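Local coordinates for actin-binding protein (Saccharomyces cerevisiae, PDB 1HQZ) that binds actin filaments through this N-terminal cofilin-homology domain, recruits the ARP2/3 complex to filament sides and regulates the actin assembly that complex drives, at residues E4-E18 / L33-P45. Residues are numbered along the deposited sequence; the frame is centred on the assembly and turned at random.
Sequences EPIDYTTHSREIDAE and LIISPNAKKEYEP
Y43 N donates to D7 O at 2.9 Å, pinning the N-terminal arm to the start of strand 43-45, while the axis of helix 12-18 passes 7.2 Å from that strand at 46°. One residue back along the arm, with CG1 anti to the backbone N (chi1 -177°) and the chain extended beyond it, I6 lays CD1 over one face of the Y43 ring, a CH-pi contact 3.9 Å from the centroid; beyond, Y43 OH bonds to V64 O. This is the ADF-H fold, in which helix 12-24 covers one side of the mixed sheet near its 43-49 edge. I15 from that helix lays CG1 3.8 Å from P45 CD and comes more loosely against I35 CG2. At the N-cap, the H11 ring is sandwiched between E44 OE2, 3.2 Å above the plane, and T10 CG2 on the opposite face. Its ND1 donates to E14 OE2 at 2.8 Å, and NE2 makes a weak bond to E42 OE1, whose carboxylate stands nearly perpendicular to the ring. An alanine in place of H11 is likely to leave E14 without this donor and open a gap between T10 and E44. E42 OE1 also accepts from N38 ND2 at 3.2 Å, through its anti lone pair.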
ATOM      1  N   GLU A   4       7.404  -5.181  17.809  1.00 71.15           N
ATOM      2  CA  GLU A   4       6.317  -6.017  17.305  1.00 70.06           C
ATOM      3  C   GLU A   4       6.446  -6.213  15.792  1.00 69.74           C
ATOM      4  O   GLU A   4       5.923  -5.422  15.009  1.00 70.53           O
ATOM      5  CB  GLU A   4       4.979  -5.360  17.647  1.00 69.84           C
ATOM      6  CG  GLU A   4       3.814  -6.318  17.801  1.00 71.29           C
ATOM      7  CD  GLU A   4       2.610  -5.661  18.461  1.00 72.27           C
ATOM      8  OE1 GLU A   4       1.988  -4.773  17.838  1.00 72.56           O
ATOM      9  OE2 GLU A   4       2.289  -6.028  19.611  1.00 72.68           O
ATOM     10  N   PRO A   5       7.149  -7.279  15.366  1.00 68.75           N
ATOM     11  CA  PRO A   5       7.365  -7.598  13.948  1.00 67.19           C
ATOM     12  C   PRO A   5       6.065  -7.821  13.186  1.00 65.22           C
ATOM     13  O   PRO A   5       5.086  -8.314  13.747  1.00 65.72           O
ATOM     14  CB  PRO A   5       8.215  -8.867  14.002  1.00 68.26           C
ATOM     15  CG  PRO A   5       8.925  -8.753  15.319  1.00 68.76           C
ATOM     16  CD  PRO A   5       7.823  -8.268  16.222  1.00 68.42           C
ATOM     17  N   ILE A   6       6.062  -7.462  11.907  1.00 62.24           N
ATOM     18  CA  ILE A   6       4.874  -7.632  11.086  1.00 58.94           C
ATOM     19  C   ILE A   6       4.812  -9.048  10.538  1.00 57.29           C
ATOM     20  O   ILE A   6       5.837  -9.649  10.227  1.00 55.88           O
ATOM     21  CB  ILE A   6       4.853  -6.655   9.885  1.00 58.81           C
ATOM     22  CG1 ILE A   6       3.550  -6.836   9.100  1.00 57.34           C
ATOM     23  CG2 ILE A   6       6.049  -6.918   8.972  1.00 57.89           C
ATOM     24  CD1 ILE A   6       3.430  -5.960   7.873  1.00 57.87           C
ATOM     25  N   ASP A   7       3.604  -9.578  10.416  1.00 55.45           N
ATOM     26  CA  ASP A   7       3.444 -10.916   9.877  1.00 54.93           C
ATOM     27  C   ASP A   7       2.701 -10.867   8.554  1.00 52.81           C
ATOM     28  O   ASP A   7       1.493 -10.644   8.523  1.00 50.68           O
ATOM     29  CB  ASP A   7       2.694 -11.812  10.870  1.00 55.88           C
ATOM     30  CG  ASP A   7       2.186 -13.095  10.231  1.00 57.84           C
ATOM     31  OD1 ASP A   7       2.863 -13.627   9.317  1.00 58.05           O
ATOM     32  OD2 ASP A   7       1.113 -13.578  10.652  1.00 59.41           O
ATOM     33  N   TYR A   8       3.438 -11.064   7.464  1.00 52.19           N
ATOM     34  CA  TYR A   8       2.850 -11.062   6.128  1.00 53.15           C
ATOM     35  C   TYR A   8       3.178 -12.342   5.369  1.00 54.38           C
ATOM     36  O   TYR A   8       3.021 -12.404   4.147  1.00 54.52           O
ATOM     37  CB  TYR A   8       3.336  -9.847   5.318  1.00 50.81           C
ATOM     38  CG  TYR A   8       4.842  -9.659   5.276  1.00 50.69           C
ATOM     39  CD1 TYR A   8       5.682 -10.652   4.779  1.00 50.52           C
ATOM     40  CD2 TYR A   8       5.424  -8.475   5.720  1.00 50.02           C
ATOM     41  CE1 TYR A   8       7.067 -10.468   4.723  1.00 49.81           C
ATOM     42  CE2 TYR A   8       6.798  -8.280   5.669  1.00 50.30           C
ATOM     43  CZ  TYR A   8       7.614  -9.277   5.169  1.00 50.93           C
ATOM     44  OH  TYR A   8       8.975  -9.067   5.099  1.00 52.59           O
ATOM     45  N   THR A   9       3.640 -13.364   6.085  1.00 55.63           N
ATOM     46  CA  THR A   9       3.990 -14.627   5.440  1.00 56.81           C
ATOM     47  C   THR A   9       2.919 -15.699   5.646  1.00 56.83           C
ATOM     48  O   THR A   9       2.778 -16.608   4.827  1.00 57.67           O
ATOM     49  CB  THR A   9       5.358 -15.144   5.935  1.00 57.11           C
ATOM     50  OG1 THR A   9       5.363 -15.192   7.366  1.00 58.09           O
ATOM     51  CG2 THR A   9       6.474 -14.226   5.462  1.00 54.24           C
ATOM     52  N   THR A  10       2.164 -15.574   6.732  1.00 56.01           N
ATOM     53  CA  THR A  10       1.092 -16.511   7.044  1.00 56.34           C
ATOM     54  C   THR A  10       0.110 -16.561   5.885  1.00 57.91           C
ATOM     55  O   THR A  10      -0.293 -17.640   5.438  1.00 58.54           O
ATOM     56  CB  THR A  10       0.325 -16.079   8.312  1.00 55.73           C
ATOM     57  OG1 THR A  10       1.173 -16.230   9.455  1.00 56.79           O
ATOM     58  CG2 THR A  10      -0.933 -16.912   8.494  1.00 55.55           C
ATOM     59  N   HIS A  11      -0.282 -15.384   5.408  1.00 57.97           N
ATOM     60  CA  HIS A  11      -1.218 -15.287   4.299  1.00 57.83           C
ATOM     61  C   HIS A  11      -0.504 -14.816   3.033  1.00 57.47           C
ATOM     62  O   HIS A  11      -1.062 -14.077   2.221  1.00 54.76           O
ATOM     63  CB  HIS A  11      -2.351 -14.329   4.662  1.00 58.97           C
ATOM     64  CG  HIS A  11      -3.170 -14.780   5.831  1.00 60.73           C
ATOM     65  ND1 HIS A  11      -3.960 -15.909   5.795  1.00 61.70           N
ATOM     66  CD2 HIS A  11      -3.324 -14.254   7.069  1.00 61.79           C
ATOM     67  CE1 HIS A  11      -4.566 -16.057   6.960  1.00 62.95           C
ATOM     68  NE2 HIS A  11      -4.197 -15.066   7.751  1.00 62.83           N
ATOM     69  N   SER A  12       0.738 -15.261   2.875  1.00 57.83           N
ATOM     70  CA  SER A  12       1.550 -14.907   1.717  1.00 59.35           C
ATOM     71  C   SER A  12       0.861 -15.300   0.407  1.00 59.89           C
ATOM     72  O   SER A  12       1.005 -14.622  -0.612  1.00 59.23           O
ATOM     73  CB  SER A  12       2.898 -15.614   1.811  1.00 60.52           C
ATOM     74  OG  SER A  12       2.702 -17.015   1.899  1.00 63.18           O
ATOM     75  N   ARG A  13       0.116 -16.400   0.446  1.00 60.12           N
ATOM     76  CA  ARG A  13      -0.593 -16.896  -0.729  1.00 59.96           C
ATOM     77  C   ARG A  13      -1.579 -15.855  -1.243  1.00 57.54           C
ATOM     78  O   ARG A  13      -1.552 -15.487  -2.417  1.00 57.15           O
ATOM     79  CB  ARG A  13      -1.355 -18.177  -0.384  1.00 61.88           C
ATOM     80  CG  ARG A  13      -1.383 -19.211  -1.494  1.00 67.12           C
ATOM     81  CD  ARG A  13      -0.025 -19.893  -1.619  1.00 70.67           C
ATOM     82  NE  ARG A  13       0.400 -20.473  -0.344  1.00 73.28           N
ATOM     83  CZ  ARG A  13       1.599 -21.003  -0.121  1.00 73.76           C
ATOM     84  NH1 ARG A  13       2.502 -21.035  -1.091  1.00 74.72           N
ATOM     85  NH2 ARG A  13       1.895 -21.501   1.072  1.00 73.30           N
ATOM     86  N   GLU A  14      -2.456 -15.394  -0.357  1.00 55.10           N
ATOM     87  CA  GLU A  14      -3.455 -14.399  -0.717  1.00 53.45           C
ATOM     88  C   GLU A  14      -2.794 -13.081  -1.102  1.00 49.63           C
ATOM     89  O   GLU A  14      -3.162 -12.462  -2.100  1.00 47.75           O
ATOM     90  CB  GLU A  14      -4.418 -14.151   0.447  1.00 56.39           C
ATOM     91  CG  GLU A  14      -5.152 -15.382   0.959  1.00 60.58           C
ATOM     92  CD  GLU A  14      -4.273 -16.280   1.818  1.00 62.51           C
ATOM     93  OE1 GLU A  14      -3.381 -16.965   1.274  1.00 63.68           O
ATOM     94  OE2 GLU A  14      -4.472 -16.291   3.050  1.00 63.80           O
ATOM     95  N   ILE A  15      -1.812 -12.661  -0.309  1.00 46.33           N
ATOM     96  CA  ILE A  15      -1.115 -11.409  -0.572  1.00 44.29           C
ATOM     97  C   ILE A  15      -0.374 -11.398  -1.908  1.00 44.19           C
ATOM     98  O   ILE A  15      -0.623 -10.525  -2.748  1.00 44.56           O
ATOM     99  CB  ILE A  15      -0.113 -11.068   0.558  1.00 42.10           C
ATOM    100  CG1 ILE A  15      -0.870 -10.771   1.855  1.00 39.75           C
ATOM    101  CG2 ILE A  15       0.728  -9.864   0.161  1.00 38.52           C
ATOM    102  CD1 ILE A  15       0.023 -10.391   3.001  1.00 39.05           C
ATOM    103  N   ASP A  16       0.524 -12.360  -2.110  1.00 43.18           N
ATOM    104  CA  ASP A  16       1.297 -12.422  -3.355  1.00 42.83           C
ATOM    105  C   ASP A  16       0.433 -12.507  -4.606  1.00 39.83           C
ATOM    106  O   ASP A  16       0.799 -11.976  -5.653  1.00 38.93           O
ATOM    107  CB  ASP A  16       2.274 -13.602  -3.335  1.00 45.63           C
ATOM    108  CG  ASP A  16       3.297 -13.496  -2.220  1.00 48.63           C
ATOM    109  OD1 ASP A  16       3.635 -12.358  -1.828  1.00 52.66           O
ATOM    110  OD2 ASP A  16       3.771 -14.545  -1.744  1.00 50.16           O
ATOM    111  N   ALA A  17      -0.712 -13.167  -4.497  1.00 38.82           N
ATOM    112  CA  ALA A  17      -1.611 -13.309  -5.632  1.00 39.90           C
ATOM    113  C   ALA A  17      -2.100 -11.947  -6.109  1.00 40.38           C
ATOM    114  O   ALA A  17      -2.164 -11.684  -7.309  1.00 39.99           O
ATOM    115  CB  ALA A  17      -2.793 -14.185  -5.252  1.00 39.65           C
ATOM    116  N   GLU A  18      -2.453 -11.079  -5.166  1.00 40.28           N
ATOM    117  CA  GLU A  18      -2.927  -9.741  -5.520  1.00 38.53           C
ATOM    118  C   GLU A  18      -1.736  -8.890  -5.944  1.00 37.44           C
ATOM    119  O   GLU A  18      -1.801  -8.135  -6.921  1.00 36.33           O
ATOM    120  CB  GLU A  18      -3.636  -9.101  -4.326  1.00 38.62           C
ATOM    121  CG  GLU A  18      -4.790  -9.936  -3.769  1.00 39.17           C
ATOM    122  CD  GLU A  18      -5.821 -10.319  -4.831  1.00 39.99           C
ATOM    123  OE1 GLU A  18      -5.994  -9.565  -5.809  1.00 40.27           O
ATOM    124  OE2 GLU A  18      -6.473 -11.376  -4.684  1.00 42.97           O
ATOM    125  N   LEU A  33      -4.300  -2.635  -3.890  1.00 28.44           N
ATOM    126  CA  LEU A  33      -4.515  -3.563  -2.785  1.00 28.21           C
ATOM    127  C   LEU A  33      -4.149  -2.900  -1.464  1.00 27.26           C
ATOM    128  O   LEU A  33      -3.203  -2.116  -1.400  1.00 26.47           O
ATOM    129  CB  LEU A  33      -3.605  -4.794  -2.957  1.00 27.50           C
ATOM    130  CG  LEU A  33      -3.223  -5.591  -1.692  1.00 28.46           C
ATOM    131  CD1 LEU A  33      -4.428  -6.386  -1.188  1.00 25.75           C
ATOM    132  CD2 LEU A  33      -2.054  -6.543  -2.019  1.00 27.29           C
ATOM    133  N   ILE A  34      -4.903  -3.217  -0.420  1.00 25.15           N
ATOM    134  CA  ILE A  34      -4.604  -2.707   0.907  1.00 26.19           C
ATOM    135  C   ILE A  34      -4.558  -3.927   1.814  1.00 27.62           C
ATOM    136  O   ILE A  34      -5.509  -4.722   1.836  1.00 25.97           O
ATOM    137  CB  ILE A  34      -5.704  -1.762   1.455  1.00 28.29           C
ATOM    138  CG1 ILE A  34      -5.689  -0.431   0.686  1.00 29.96           C
ATOM    139  CG2 ILE A  34      -5.480  -1.523   2.956  1.00 24.06           C
ATOM    140  CD1 ILE A  34      -6.695   0.611   1.211  1.00 27.11           C
ATOM    141  N   ILE A  35      -3.453  -4.109   2.527  1.00 27.89           N
ATOM    142  CA  ILE A  35      -3.371  -5.234   3.455  1.00 28.81           C
ATOM    143  C   ILE A  35      -3.498  -4.704   4.877  1.00 31.09           C
ATOM    144  O   ILE A  35      -2.886  -3.697   5.236  1.00 31.24           O
ATOM    145  CB  ILE A  35      -2.047  -6.031   3.314  1.00 29.76           C
ATOM    146  CG1 ILE A  35      -0.854  -5.132   3.636  1.00 26.12           C
ATOM    147  CG2 ILE A  35      -1.954  -6.637   1.915  1.00 28.88           C
ATOM    148  CD1 ILE A  35       0.459  -5.868   3.665  1.00 28.45           C
ATOM    149  N   SER A  36      -4.291  -5.398   5.685  1.00 35.12           N
ATOM    150  CA  SER A  36      -4.549  -4.999   7.059  1.00 37.53           C
ATOM    151  C   SER A  36      -4.422  -6.209   7.996  1.00 39.90           C
ATOM    152  O   SER A  36      -4.573  -7.359   7.573  1.00 42.10           O
ATOM    153  CB  SER A  36      -5.957  -4.393   7.136  1.00 35.56           C
ATOM    154  OG  SER A  36      -6.218  -3.803   8.397  1.00 36.67           O
ATOM    155  N   PRO A  37      -4.154  -5.964   9.288  1.00 41.96           N
ATOM    156  CA  PRO A  37      -4.006  -7.061  10.251  1.00 44.02           C
ATOM    157  C   PRO A  37      -5.336  -7.617  10.754  1.00 46.27           C
ATOM    158  O   PRO A  37      -6.242  -6.850  11.095  1.00 46.93           O
ATOM    159  CB  PRO A  37      -3.188  -6.413  11.360  1.00 44.21           C
ATOM    160  CG  PRO A  37      -3.790  -5.033  11.407  1.00 43.04           C
ATOM    161  CD  PRO A  37      -3.925  -4.659   9.937  1.00 41.95           C
ATOM    162  N   ASN A  38      -5.453  -8.946  10.795  1.00 47.84           N
ATOM    163  CA  ASN A  38      -6.684  -9.578  11.277  1.00 49.97           C
ATOM    164  C   ASN A  38      -6.697  -9.663  12.801  1.00 51.53           C
ATOM    165  O   ASN A  38      -5.812  -9.129  13.472  1.00 50.90           O
ATOM    166  CB  ASN A  38      -6.865 -10.986  10.682  1.00 48.18           C
ATOM    167  CG  ASN A  38      -5.723 -11.930  11.024  1.00 49.15           C
ATOM    168  OD1 ASN A  38      -5.144 -11.869  12.113  1.00 45.19           O
ATOM    169  ND2 ASN A  38      -5.406 -12.830  10.092  1.00 48.42           N
ATOM    170  N   ALA A  39      -7.704 -10.335  13.346  1.00 53.07           N
ATOM    171  CA  ALA A  39      -7.826 -10.480  14.793  1.00 55.68           C
ATOM    172  C   ALA A  39      -6.561 -11.061  15.423  1.00 56.36           C
ATOM    173  O   ALA A  39      -6.204 -10.715  16.549  1.00 57.44           O
ATOM    174  CB  ALA A  39      -9.031 -11.356  15.129  1.00 55.99           C
ATOM    175  N   LYS A  40      -5.881 -11.938  14.694  1.00 57.18           N
ATOM    176  CA  LYS A  40      -4.664 -12.561  15.200  1.00 57.86           C
ATOM    177  C   LYS A  40      -3.411 -11.774  14.845  1.00 57.09           C
ATOM    178  O   LYS A  40      -2.301 -12.306  14.912  1.00 56.63           O
ATOM    179  CB  LYS A  40      -4.536 -13.982  14.645  1.00 60.55           C
ATOM    180  CG  LYS A  40      -5.728 -14.881  14.941  1.00 63.56           C
ATOM    181  CD  LYS A  40      -5.500 -16.291  14.407  1.00 66.02           C
ATOM    182  CE  LYS A  40      -6.634 -17.227  14.800  1.00 67.45           C
ATOM    183  NZ  LYS A  40      -6.359 -18.632  14.374  1.00 68.46           N
ATOM    184  N   LYS A  41      -3.593 -10.512  14.467  1.00 57.31           N
ATOM    185  CA  LYS A  41      -2.483  -9.630  14.087  1.00 56.94           C
ATOM    186  C   LYS A  41      -1.725 -10.107  12.857  1.00 55.28           C
ATOM    187  O   LYS A  41      -0.558  -9.770  12.668  1.00 55.63           O
ATOM    188  CB  LYS A  41      -1.501  -9.460  15.248  1.00 57.95           C
ATOM    189  CG  LYS A  41      -2.084  -8.747  16.444  1.00 59.00           C
ATOM    190  CD  LYS A  41      -1.074  -8.666  17.562  1.00 61.54           C
ATOM    191  CE  LYS A  41      -1.704  -8.119  18.832  1.00 62.95           C
ATOM    192  NZ  LYS A  41      -0.749  -8.195  19.977  1.00 65.06           N
ATOM    193  N   GLU A  42      -2.390 -10.896  12.023  1.00 55.00           N
ATOM    194  CA  GLU A  42      -1.778 -11.400  10.799  1.00 54.59           C
ATOM    195  C   GLU A  42      -2.255 -10.514   9.639  1.00 51.64           C
ATOM    196  O   GLU A  42      -3.444 -10.207   9.535  1.00 49.81           O
ATOM    197  CB  GLU A  42      -2.206 -12.850  10.555  1.00 57.89           C
ATOM    198  CG  GLU A  42      -2.048 -13.760  11.768  1.00 61.93           C
ATOM    199  CD  GLU A  42      -2.554 -15.176  11.516  1.00 64.35           C
ATOM    200  OE1 GLU A  42      -3.723 -15.334  11.095  1.00 64.80           O
ATOM    201  OE2 GLU A  42      -1.780 -16.131  11.747  1.00 65.57           O
ATOM    202  N   TYR A  43      -1.335 -10.088   8.780  1.00 48.02           N
ATOM    203  CA  TYR A  43      -1.727  -9.252   7.659  1.00 45.91           C
ATOM    204  C   TYR A  43      -2.226 -10.057   6.475  1.00 45.70           C
ATOM    205  O   TYR A  43      -1.613 -11.046   6.075  1.00 45.46           O
ATOM    206  CB  TYR A  43      -0.572  -8.359   7.205  1.00 44.70           C
ATOM    207  CG  TYR A  43      -0.449  -7.090   8.009  1.00 42.52           C
ATOM    208  CD1 TYR A  43       0.133  -7.096   9.276  1.00 40.70           C
ATOM    209  CD2 TYR A  43      -0.948  -5.881   7.513  1.00 41.39           C
ATOM    210  CE1 TYR A  43       0.219  -5.929  10.038  1.00 40.88           C
ATOM    211  CE2 TYR A  43      -0.870  -4.708   8.262  1.00 40.30           C
ATOM    212  CZ  TYR A  43      -0.286  -4.738   9.524  1.00 41.67           C
ATOM    213  OH  TYR A  43      -0.205  -3.584  10.271  1.00 39.61           O
ATOM    214  N   GLU A  44      -3.351  -9.620   5.923  1.00 44.85           N
ATOM    215  CA  GLU A  44      -3.938 -10.268   4.763  1.00 45.65           C
ATOM    216  C   GLU A  44      -4.662  -9.218   3.923  1.00 43.20           C
ATOM    217  O   GLU A  44      -4.911  -8.104   4.389  1.00 42.34           O
ATOM    218  CB  GLU A  44      -4.911 -11.362   5.207  1.00 48.66           C
ATOM    219  CG  GLU A  44      -6.046 -10.874   6.080  1.00 53.33           C
ATOM    220  CD  GLU A  44      -6.868 -12.022   6.642  1.00 57.06           C
ATOM    221  OE1 GLU A  44      -7.891 -11.760   7.317  1.00 58.15           O
ATOM    222  OE2 GLU A  44      -6.484 -13.187   6.408  1.00 57.45           O
ATOM    223  N   PRO A  45      -4.998  -9.554   2.671  1.00 41.73           N
ATOM    224  CA  PRO A  45      -5.695  -8.600   1.806  1.00 41.67           C
ATOM    225  C   PRO A  45      -7.003  -8.162   2.437  1.00 41.09           C
ATOM    226  O   PRO A  45      -7.824  -8.993   2.803  1.00 42.65           O
ATOM    227  CB  PRO A  45      -5.928  -9.399   0.530  1.00 41.16           C
ATOM    228  CG  PRO A  45      -4.759 -10.320   0.501  1.00 42.44           C
ATOM    229  CD  PRO A  45      -4.687 -10.788   1.937  1.00 41.43           C
TER
HETATM  230  O   HOH W   1       1.512  -8.674  11.982  1.00 46.31           O